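Local coordinates for protein putative alpha-L-fucosidase (Bacteroides thetaiotaomicron VPI-5482, PDB 3GZA) that probably hydrolyses alpha-L-fucosidic linkages, releasing L-fucose from glycans, as a member of glycoside hydrolase family 29, at residues Thr61-Gln66 with Gly323-Gly328; Ile372-Ile377 with Val405-Ile410; Glu381-Tyr386 with Pro432-Phe437. All blocks are in the same frame, centred on the assembly; numbering follows the deposited sequence. Where two conformers were deposited one is given.

Contact 1 of 3, residues Thr61-Gln66 with Gly323-Gly328; sequences TDQWVQ and GLIPAG
Q63 meets I325 as one peptide group meets another, an example of a side-chain amide standing in for backbone. Its OE1 accepts I325 N at 2.8 Å, while NE2 gives a hydrogen to I325 O at 2.8 Å. Each bond arrives on a lone pair of its acceptor carbonyl, and the two together fix the rotation of the amide. With CG anti to the backbone N (chi1 -174°) and a bend at chi2, the chain turns its amide onto the opposing backbone. Beside this pair, W64 NE1 donates to G323 O at 2.9 Å from above that carbonyl's plane, and the indole CD1 lies 4.1 Å from CG1 of I325. W64, G323 and I325 make up the buried, close-fitting side. The looser side belongs to L324 and Q63, both partly exposed: the L324 side chain crosses that of Q63 at about a right angle, CD2 lying 3.7 Å from Q63 OE1. In this TIM-barrel family, the contact joins helix 61-69 to the turn between strand 312-317 and helix 327-344. The W64 ring also meets F26 of strand 22-26, and V65 packs on helix 110-121.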
loop_
_atom_site.group_PDB
_atom_site.type_symbol
_atom_site.label_atom_id
_atom_site.label_comp_id
_atom_site.label_asym_id
_atom_site.label_seq_id
_atom_site.Cartn_x
_atom_site.Cartn_y
_atom_site.Cartn_z
ATOM N N THR A 61 -2.119 -19.311 -17.245
ATOM C CA THR A 61 -0.924 -18.832 -17.928
ATOM C C THR A 61 -0.360 -19.860 -18.909
ATOM O O THR A 61 0.382 -19.437 -19.826
ATOM C CB THR A 61 0.144 -18.373 -16.958
ATOM O OG1 THR A 61 0.373 -19.424 -16.043
ATOM C CG2 THR A 61 -0.289 -17.121 -16.205
ATOM N N ASP A 62 -0.724 -21.142 -18.788
ATOM C CA ASP A 62 -0.283 -22.097 -19.806
ATOM C C ASP A 62 -0.866 -21.628 -21.146
ATOM O O ASP A 62 -0.212 -21.767 -22.158
ATOM C CB ASP A 62 -0.731 -23.523 -19.534
ATOM C CG ASP A 62 0.050 -24.229 -18.443
ATOM O OD1 ASP A 62 1.086 -23.717 -18.005
ATOM O OD2 ASP A 62 -0.435 -25.361 -18.047
ATOM N N GLN A 63 -2.148 -21.206 -21.150
ATOM C CA GLN A 63 -2.836 -20.776 -22.384
ATOM C C GLN A 63 -2.160 -19.555 -22.988
ATOM O O GLN A 63 -2.018 -19.444 -24.231
ATOM C CB GLN A 63 -4.349 -20.603 -22.127
ATOM C CG GLN A 63 -5.196 -20.298 -23.349
ATOM C CD GLN A 63 -5.365 -18.841 -23.635
ATOM O OE1 GLN A 63 -4.933 -17.990 -22.850
ATOM N NE2 GLN A 63 -5.996 -18.523 -24.783
ATOM N N TRP A 64 -1.718 -18.656 -22.121
ATOM C CA TRP A 64 -0.980 -17.457 -22.584
ATOM C C TRP A 64 0.318 -17.844 -23.320
ATOM O O TRP A 64 0.603 -17.368 -24.413
ATOM C CB TRP A 64 -0.555 -16.625 -21.384
ATOM C CG TRP A 64 -1.610 -16.032 -20.534
ATOM C CD1 TRP A 64 -2.947 -16.356 -20.504
ATOM C CD2 TRP A 64 -1.400 -15.125 -19.479
ATOM N NE1 TRP A 64 -3.568 -15.617 -19.510
ATOM C CE2 TRP A 64 -2.635 -14.887 -18.848
ATOM C CE3 TRP A 64 -0.269 -14.446 -19.014
ATOM C CZ2 TRP A 64 -2.777 -13.982 -17.768
ATOM C CZ3 TRP A 64 -0.409 -13.558 -17.938
ATOM C CH2 TRP A 64 -1.650 -13.344 -17.336
ATOM N N VAL A 65 1.102 -18.719 -22.694
ATOM C CA VAL A 65 2.367 -19.129 -23.206
ATOM C C VAL A 65 2.189 -19.927 -24.487
ATOM O O VAL A 65 2.914 -19.740 -25.458
ATOM C CB VAL A 65 3.182 -19.879 -22.134
ATOM C CG1 VAL A 65 4.474 -20.477 -22.722
ATOM C CG2 VAL A 65 3.516 -18.905 -21.002
ATOM N N GLN A 66 1.211 -20.814 -24.541
ATOM C CA GLN A 66 1.006 -21.558 -25.766
ATOM C C GLN A 66 0.592 -20.662 -26.898
ATOM O O GLN A 66 0.958 -20.896 -28.036
ATOM C CB GLN A 66 -0.086 -22.612 -25.574
ATOM C CG GLN A 66 0.377 -23.770 -24.717
ATOM C CD GLN A 66 -0.730 -24.729 -24.400
ATOM O OE1 GLN A 66 -1.661 -24.420 -23.627
ATOM N NE2 GLN A 66 -0.643 -25.899 -24.987
ATOM N N GLY A 323 -8.811 -13.972 -17.559
ATOM C CA GLY A 323 -7.473 -14.522 -17.365
ATOM C C GLY A 323 -6.951 -15.341 -18.516
ATOM O O GLY A 323 -6.096 -16.204 -18.322
ATOM N N LEU A 324 -7.457 -15.071 -19.717
ATOM C CA LEU A 324 -7.032 -15.791 -20.901
ATOM C C LEU A 324 -6.677 -14.836 -22.057
ATOM O O LEU A 324 -7.234 -13.738 -22.148
ATOM C CB LEU A 324 -8.170 -16.677 -21.373
ATOM C CG LEU A 324 -8.563 -17.803 -20.447
ATOM C CD1 LEU A 324 -9.868 -18.415 -20.909
ATOM C CD2 LEU A 324 -7.471 -18.845 -20.361
ATOM N N ILE A 325 -5.801 -15.295 -22.959
ATOM C CA ILE A 325 -5.593 -14.589 -24.222
ATOM C C ILE A 325 -6.855 -14.869 -25.071
ATOM O O ILE A 325 -7.251 -16.043 -25.268
ATOM C CB ILE A 325 -4.273 -15.029 -24.932
ATOM C CG1 ILE A 325 -3.055 -14.494 -24.172
ATOM C CG2 ILE A 325 -4.311 -14.664 -26.411
ATOM C CD1 ILE A 325 -2.888 -12.973 -24.268
ATOM N N PRO A 326 -7.510 -13.802 -25.581
ATOM C CA PRO A 326 -8.738 -14.010 -26.362
ATOM C C PRO A 326 -8.568 -14.942 -27.551
ATOM O O PRO A 326 -7.508 -14.977 -28.158
ATOM C CB PRO A 326 -9.138 -12.579 -26.795
ATOM C CG PRO A 326 -8.574 -11.728 -25.710
ATOM C CD PRO A 326 -7.257 -12.359 -25.340
ATOM N N ALA A 327 -9.610 -15.701 -27.875
ATOM C CA ALA A 327 -9.534 -16.688 -28.931
ATOM C C ALA A 327 -9.054 -16.139 -30.261
ATOM O O ALA A 327 -8.293 -16.787 -30.987
ATOM C CB ALA A 327 -10.939 -17.329 -29.102
ATOM N N GLY A 328 -9.568 -14.971 -30.643
ATOM C CA GLY A 328 -9.182 -14.373 -31.907
ATOM C C GLY A 328 -7.707 -14.013 -31.988
ATOM O O GLY A 328 -7.066 -14.219 -33.009
#

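Contact 2 of 3, residues Ile372-Ile377 with Val405-Ile410; sequences IIQENI and VGHKRI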
loop_
_atom_site.group_PDB
_atom_site.type_symbol
_atom_site.label_atom_id
_atom_site.label_comp_id
_atom_site.label_asym_id
_atom_site.label_seq_id
_atom_site.Cartn_x
_atom_site.Cartn_y
_atom_site.Cartn_z
ATOM N N ILE A 372 17.702 -15.218 -47.524
ATOM C CA ILE A 372 17.991 -14.943 -46.133
ATOM C C ILE A 372 19.497 -15.036 -46.029
ATOM O O ILE A 372 20.094 -15.894 -46.669
ATOM C CB ILE A 372 17.278 -15.930 -45.182
ATOM C CG1 ILE A 372 15.781 -15.587 -45.147
ATOM C CG2 ILE A 372 17.891 -15.930 -43.776
ATOM C CD1 ILE A 372 14.981 -16.440 -44.220
ATOM N N ILE A 373 20.091 -14.098 -45.283
ATOM C CA ILE A 373 21.529 -14.106 -45.015
ATOM C C ILE A 373 21.671 -13.952 -43.520
ATOM O O ILE A 373 20.955 -13.159 -42.917
ATOM C CB ILE A 373 22.269 -12.929 -45.644
ATOM C CG1 ILE A 373 21.770 -12.642 -47.063
ATOM C CG2 ILE A 373 23.835 -13.164 -45.579
ATOM C CD1 ILE A 373 22.253 -11.292 -47.620
ATOM N N GLN A 374 22.549 -14.738 -42.914
ATOM C CA GLN A 374 22.816 -14.634 -41.480
ATOM C C GLN A 374 24.301 -14.712 -41.213
ATOM O O GLN A 374 24.974 -15.586 -41.759
ATOM C CB GLN A 374 22.150 -15.774 -40.699
ATOM C CG GLN A 374 20.651 -15.883 -40.795
ATOM C CD GLN A 374 20.109 -16.902 -39.812
ATOM O OE1 GLN A 374 19.877 -18.047 -40.191
ATOM N NE2 GLN A 374 19.978 -16.530 -38.542
ATOM N N GLU A 375 24.804 -13.787 -40.390
ATOM C CA GLU A 375 26.168 -13.838 -39.907
ATOM C C GLU A 375 26.190 -14.623 -38.590
ATOM O O GLU A 375 25.164 -14.758 -37.933
ATOM C CB GLU A 375 26.730 -12.440 -39.665
ATOM C CG GLU A 375 26.908 -11.616 -40.903
ATOM C CD GLU A 375 27.558 -10.264 -40.623
ATOM O OE1 GLU A 375 26.785 -9.339 -40.338
ATOM O OE2 GLU A 375 28.826 -10.140 -40.728
ATOM N N ASN A 376 27.365 -15.164 -38.235
ATOM C CA ASN A 376 27.569 -15.815 -36.938
ATOM C C ASN A 376 27.743 -14.643 -35.936
ATOM O O ASN A 376 28.832 -14.108 -35.750
ATOM C CB ASN A 376 28.813 -16.707 -36.967
ATOM C CG ASN A 376 28.819 -17.725 -35.870
ATOM O OD1 ASN A 376 27.885 -17.818 -35.091
ATOM N ND2 ASN A 376 29.864 -18.537 -35.839
ATOM N N ILE A 377 26.630 -14.213 -35.366
ATOM C CA ILE A 377 26.593 -13.010 -34.537
ATOM C C ILE A 377 27.591 -12.948 -33.367
ATOM O O ILE A 377 28.057 -11.860 -33.009
ATOM C CB ILE A 377 25.147 -12.695 -34.082
ATOM C CG1 ILE A 377 24.978 -11.173 -33.813
ATOM C CG2 ILE A 377 24.724 -13.591 -32.925
ATOM C CD1 ILE A 377 25.295 -10.328 -35.032
ATOM N N VAL A 405 23.863 -6.995 -42.137
ATOM C CA VAL A 405 23.250 -8.305 -42.126
ATOM C C VAL A 405 23.016 -8.661 -40.657
ATOM O O VAL A 405 21.877 -8.701 -40.207
ATOM C CB VAL A 405 24.090 -9.335 -42.889
ATOM C CG1 VAL A 405 23.488 -10.705 -42.695
ATOM C CG2 VAL A 405 24.162 -8.986 -44.365
ATOM N N GLY A 406 24.073 -8.907 -39.901
ATOM C CA GLY A 406 23.937 -9.236 -38.492
ATOM C C GLY A 406 23.328 -10.616 -38.340
ATOM O O GLY A 406 23.599 -11.507 -39.177
ATOM N N HIS A 407 22.448 -10.781 -37.366
ATOM C CA HIS A 407 21.869 -12.075 -37.067
ATOM C C HIS A 407 20.999 -12.611 -38.196
ATOM O O HIS A 407 21.089 -13.788 -38.531
ATOM C CB HIS A 407 21.112 -12.050 -35.756
ATOM C CG HIS A 407 20.371 -13.319 -35.516
ATOM N ND1 HIS A 407 21.033 -14.482 -35.201
ATOM C CD2 HIS A 407 19.068 -13.648 -35.707
ATOM C CE1 HIS A 407 20.145 -15.462 -35.126
ATOM N NE2 HIS A 407 18.964 -14.991 -35.457
ATOM N N LYS A 408 20.205 -11.731 -38.815
ATOM C CA LYS A 408 19.346 -12.141 -39.908
ATOM C C LYS A 408 18.922 -10.989 -40.788
ATOM O O LYS A 408 18.541 -9.938 -40.294
ATOM C CB LYS A 408 18.096 -12.860 -39.393
ATOM C CG LYS A 408 17.159 -13.423 -40.477
ATOM C CD LYS A 408 16.124 -14.342 -39.851
ATOM C CE LYS A 408 16.650 -15.799 -39.643
ATOM N NZ LYS A 408 15.567 -16.701 -39.092
ATOM N N ARG A 409 18.957 -11.243 -42.093
ATOM C CA ARG A 409 18.557 -10.302 -43.110
ATOM C C ARG A 409 17.610 -11.070 -43.994
ATOM O O ARG A 409 17.993 -12.148 -44.497
ATOM C CB ARG A 409 19.758 -9.856 -43.952
ATOM C CG ARG A 409 19.442 -8.856 -45.080
ATOM C CD ARG A 409 19.123 -7.509 -44.543
ATOM N NE ARG A 409 18.694 -6.584 -45.577
ATOM C CZ ARG A 409 17.520 -5.970 -45.636
ATOM N NH1 ARG A 409 16.557 -6.180 -44.759
ATOM N NH2 ARG A 409 17.286 -5.138 -46.637
ATOM N N ILE A 410 16.416 -10.515 -44.217
ATOM C CA ILE A 410 15.475 -11.098 -45.182
ATOM C C ILE A 410 15.413 -10.126 -46.325
ATOM O O ILE A 410 15.134 -8.962 -46.111
ATOM C CB ILE A 410 14.071 -11.343 -44.573
ATOM C CG1 ILE A 410 14.168 -12.396 -43.464
ATOM C CG2 ILE A 410 13.027 -11.841 -45.658
ATOM C CD1 ILE A 410 12.932 -12.545 -42.589
HETATM O O HOH W 1 17.199 -19.083 -39.013
HETATM O O HOH W 2 26.491 -6.687 -40.949
HETATM O O HOH W 3 23.627 -15.386 -35.615
#
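V405 and I373 touch where two antiparallel strands, 366-375 and 409-418, are joined in a four-stranded sheet of the F5/8 type C domain, a beta-sandwich module; strand 409-418 lies at the sheet's edge within the chain. V405 CG1 packs on I373 CG2 at 3.8 Å, the two side chains crossing at about a right angle, and V405 N reaches E375 OE1 through a water. G406, with positive phi, lets the chain turn here: its N donates to E375 OE1 at 2.8 Å, on the anti lone pair of the carboxylate, while its O accepts E375 N. H407 turns its backbone O to Q374 NE2 (3.0 Å), carried there by an extended chain whose CG is anti to the carbonyl carbon (chi1 -60°), and that same amide nitrogen sits over one face of the imidazole, offset toward the rim. The ring's NE2 is bonded to E21, and its ND1 shares a water with I377 N. K408 runs alongside Q374, CE lying 3.6 Å from Q374 CD, before NZ forms a salt bridge with E21; a water links K408 NZ to Q374 OE1. A leucine in place of Q374 would probably leave H407 O without its side-chain donor, and both that water and N436 ND2 without their acceptor. R409 makes the hydrogen-bonded pair with I373, its N giving to I373 O at 2.9 Å and its O receiving I373 N at 3.0 Å. Its guanidinium then leads off to G308 O and Y386 OH. I410 closes the run as the non-hydrogen-bonded partner of I372, their side chains lying side by side on one face of the sheet, with I410 CG1 4.0 Å from I372 CG1.

Contact 3 of 3, residues Glu381-Tyr386 with Pro432-Phe437; sequences ERIRQY and PDIINF
The two sheets of the F5/8 type C beta-sandwich meet near one end of the domain where I383, at the start of strand 383-392, packs against P432 and I434, on the stretch that runs into strand 434-440. The strands belong to different sheets, and between these segments the contact is apolar, with no hydrogen bond across; a polar tie lies close by, where E375 OE2 of strand 366-375 accepts R382 N and I383 N. I383 makes the apolar contacts between side chains, and P432 and R382 contribute as much surface. Its CG1 rests 4.0 Å from P432 CB, the isoleucine side chain crossing the proline ring at about a right angle. Because CG1 stands anti to the carbonyl carbon (chi1 -68°) and the chain then runs straight on, the branch extends so that its CD1 comes near I434. P432 also touches V425 of strand 420-428, a neighbour of strand 383-392 in the same sheet.

R382 adds a second, more polar layer. Its CD lies against the backbone of P432, 4.2 Å from CA, and the aliphatic part does the touching while the guanidinium goes on to L431 O and N379 O. D433 lies close by, but its OD2 is 6.0 Å from R382 NH1 and is instead bonded to N379, so any attraction between the two charges is probably modest and the arginine is positioned mainly by backbone carbonyls. Farther along, I435 and N436 both face Q374 in a classic beta bulge, where the chain turns a corner before continuing as strand. The inner end of the contact is methyl against methylene, I383 CD1 lying 4.2 Å from I434 CG1.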
loop_
_atom_site.group_PDB
_atom_site.type_symbol
_atom_site.label_atom_id
_atom_site.label_comp_id
_atom_site.label_asym_id
_atom_site.label_seq_id
_atom_site.Cartn_x
_atom_site.Cartn_y
_atom_site.Cartn_z
ATOM N N GLU A 381 29.367 -7.984 -36.437
ATOM C CA GLU A 381 28.801 -7.530 -37.684
ATOM C C GLU A 381 29.970 -7.157 -38.577
ATOM O O GLU A 381 30.526 -6.048 -38.527
ATOM C CB GLU A 381 27.790 -6.399 -37.411
ATOM C CG GLU A 381 26.515 -7.028 -36.887
ATOM C CD GLU A 381 25.525 -6.102 -36.222
ATOM O OE1 GLU A 381 25.771 -4.867 -36.172
ATOM O OE2 GLU A 381 24.504 -6.635 -35.746
ATOM N N ARG A 382 30.365 -8.110 -39.422
ATOM C CA ARG A 382 31.521 -7.927 -40.288
ATOM C C ARG A 382 31.177 -7.386 -41.654
ATOM O O ARG A 382 31.948 -6.652 -42.246
ATOM C CB ARG A 382 32.271 -9.255 -40.450
ATOM C CG ARG A 382 32.622 -9.839 -39.121
ATOM C CD ARG A 382 33.390 -11.126 -39.201
ATOM N NE ARG A 382 33.941 -11.467 -37.890
ATOM C CZ ARG A 382 35.044 -12.193 -37.705
ATOM N NH1 ARG A 382 35.728 -12.677 -38.724
ATOM N NH2 ARG A 382 35.492 -12.429 -36.480
ATOM N N ILE A 383 30.016 -7.776 -42.164
ATOM C CA ILE A 383 29.557 -7.370 -43.478
ATOM C C ILE A 383 29.146 -5.897 -43.440
ATOM O O ILE A 383 28.415 -5.483 -42.538
ATOM C CB ILE A 383 28.352 -8.255 -43.941
ATOM C CG1 ILE A 383 28.823 -9.699 -44.193
ATOM C CG2 ILE A 383 27.689 -7.695 -45.241
ATOM C CD1 ILE A 383 27.645 -10.657 -44.516
ATOM N N ARG A 384 29.685 -5.108 -44.370
ATOM C CA ARG A 384 29.353 -3.684 -44.486
ATOM C C ARG A 384 28.650 -3.333 -45.772
ATOM O O ARG A 384 27.930 -2.355 -45.803
ATOM C CB ARG A 384 30.612 -2.835 -44.327
ATOM C CG ARG A 384 31.126 -2.795 -42.888
ATOM C CD ARG A 384 30.137 -2.143 -41.969
ATOM N NE ARG A 384 30.640 -2.050 -40.601
ATOM C CZ ARG A 384 31.449 -1.101 -40.162
ATOM N NH1 ARG A 384 31.937 -0.173 -40.993
ATOM N NH2 ARG A 384 31.836 -1.122 -38.882
ATOM N N GLN A 385 28.905 -4.075 -46.847
ATOM C CA GLN A 385 28.235 -3.851 -48.134
ATOM C C GLN A 385 28.121 -5.209 -48.812
ATOM O O GLN A 385 29.091 -5.957 -48.839
ATOM C CB GLN A 385 29.044 -2.924 -49.052
ATOM C CG GLN A 385 29.225 -1.452 -48.604
ATOM C CD GLN A 385 27.992 -0.578 -48.787
ATOM O OE1 GLN A 385 27.104 -0.886 -49.580
ATOM N NE2 GLN A 385 27.958 0.548 -48.083
ATOM N N TYR A 386 26.945 -5.529 -49.349
ATOM C CA TYR A 386 26.773 -6.789 -50.075
ATOM C C TYR A 386 25.812 -6.651 -51.241
ATOM O O TYR A 386 25.014 -5.719 -51.317
ATOM C CB TYR A 386 26.268 -7.910 -49.159
ATOM C CG TYR A 386 24.836 -7.706 -48.732
ATOM C CD1 TYR A 386 23.772 -8.140 -49.538
ATOM C CD2 TYR A 386 24.513 -7.052 -47.534
ATOM C CE1 TYR A 386 22.459 -7.916 -49.164
ATOM C CE2 TYR A 386 23.226 -6.853 -47.164
ATOM C CZ TYR A 386 22.194 -7.280 -47.966
ATOM O OH TYR A 386 20.884 -7.079 -47.593
ATOM N N PRO A 432 33.963 -12.366 -43.439
ATOM C CA PRO A 432 32.600 -12.745 -43.036
ATOM C C PRO A 432 32.461 -14.217 -42.611
ATOM O O PRO A 432 33.162 -15.091 -43.112
ATOM C CB PRO A 432 31.749 -12.417 -44.273
ATOM C CG PRO A 432 32.569 -11.389 -45.032
ATOM C CD PRO A 432 33.991 -11.755 -44.775
ATOM N N ASP A 433 31.605 -14.438 -41.634
ATOM C CA ASP A 433 31.286 -15.747 -41.072
ATOM C C ASP A 433 29.783 -15.920 -41.323
ATOM O O ASP A 433 28.925 -15.639 -40.473
ATOM C CB ASP A 433 31.698 -15.772 -39.600
ATOM C CG ASP A 433 31.542 -17.141 -38.947
ATOM O OD1 ASP A 433 31.036 -18.095 -39.574
ATOM O OD2 ASP A 433 31.946 -17.268 -37.779
ATOM N N ILE A 434 29.476 -16.398 -42.521
ATOM C CA ILE A 434 28.104 -16.515 -42.973
ATOM C C ILE A 434 27.594 -17.903 -42.599
ATOM O O ILE A 434 28.073 -18.900 -43.127
ATOM C CB ILE A 434 28.020 -16.227 -44.493
ATOM C CG1 ILE A 434 28.480 -14.775 -44.769
ATOM C CG2 ILE A 434 26.610 -16.478 -45.010
ATOM C CD1 ILE A 434 28.911 -14.503 -46.180
ATOM N N ILE A 435 26.629 -17.959 -41.677
ATOM C CA ILE A 435 26.098 -19.238 -41.234
ATOM C C ILE A 435 24.935 -19.677 -42.099
ATOM O O ILE A 435 24.550 -20.842 -42.052
ATOM C CB ILE A 435 25.730 -19.233 -39.727
ATOM C CG1 ILE A 435 24.570 -18.257 -39.431
ATOM C CG2 ILE A 435 26.948 -18.887 -38.903
ATOM C CD1 ILE A 435 24.002 -18.396 -38.048
ATOM N N ASN A 436 24.393 -18.770 -42.916
ATOM C CA ASN A 436 23.255 -19.089 -43.749
ATOM C C ASN A 436 23.120 -18.103 -44.903
ATOM O O ASN A 436 23.072 -16.894 -44.689
ATOM C CB ASN A 436 21.995 -19.049 -42.867
ATOM C CG ASN A 436 20.707 -19.331 -43.618
ATOM O OD1 ASN A 436 20.712 -19.766 -44.749
ATOM N ND2 ASN A 436 19.575 -19.081 -42.960
ATOM N N PHE A 437 23.075 -18.650 -46.113
ATOM C CA PHE A 437 22.721 -17.912 -47.329
ATOM C C PHE A 437 21.742 -18.883 -48.002
ATOM O O PHE A 437 22.128 -19.958 -48.442
ATOM C CB PHE A 437 23.905 -17.504 -48.202
ATOM C CG PHE A 437 23.501 -16.935 -49.542
ATOM C CD1 PHE A 437 22.490 -15.984 -49.643
ATOM C CD2 PHE A 437 24.149 -17.328 -50.702
ATOM C CE1 PHE A 437 22.128 -15.462 -50.863
ATOM C CE2 PHE A 437 23.794 -16.794 -51.935
ATOM C CZ PHE A 437 22.758 -15.870 -52.013
#

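From the N terminus, contact 1 is the first to close: residues 61-66 are joined to 323-328 across 256 residues, drawing an early helix of the barrel domain to the turn that leads into helix 327-344. Contacts 2 and 3, closing helix-free loops of 27 and 45 residues, then cross along the chain, since 381-386 comes between 372-377 and 405-410, and 432-437 follows all three. Within the F5/8 type C domain they lie with centres about 7 Å apart and touch through N376, Q374 and V405: contact 2 pairs neighbouring strands of one sheet, contact 3 brings the other sheet against it. Contact 1 stays apart, its centre about 32 Å from that of contact 2.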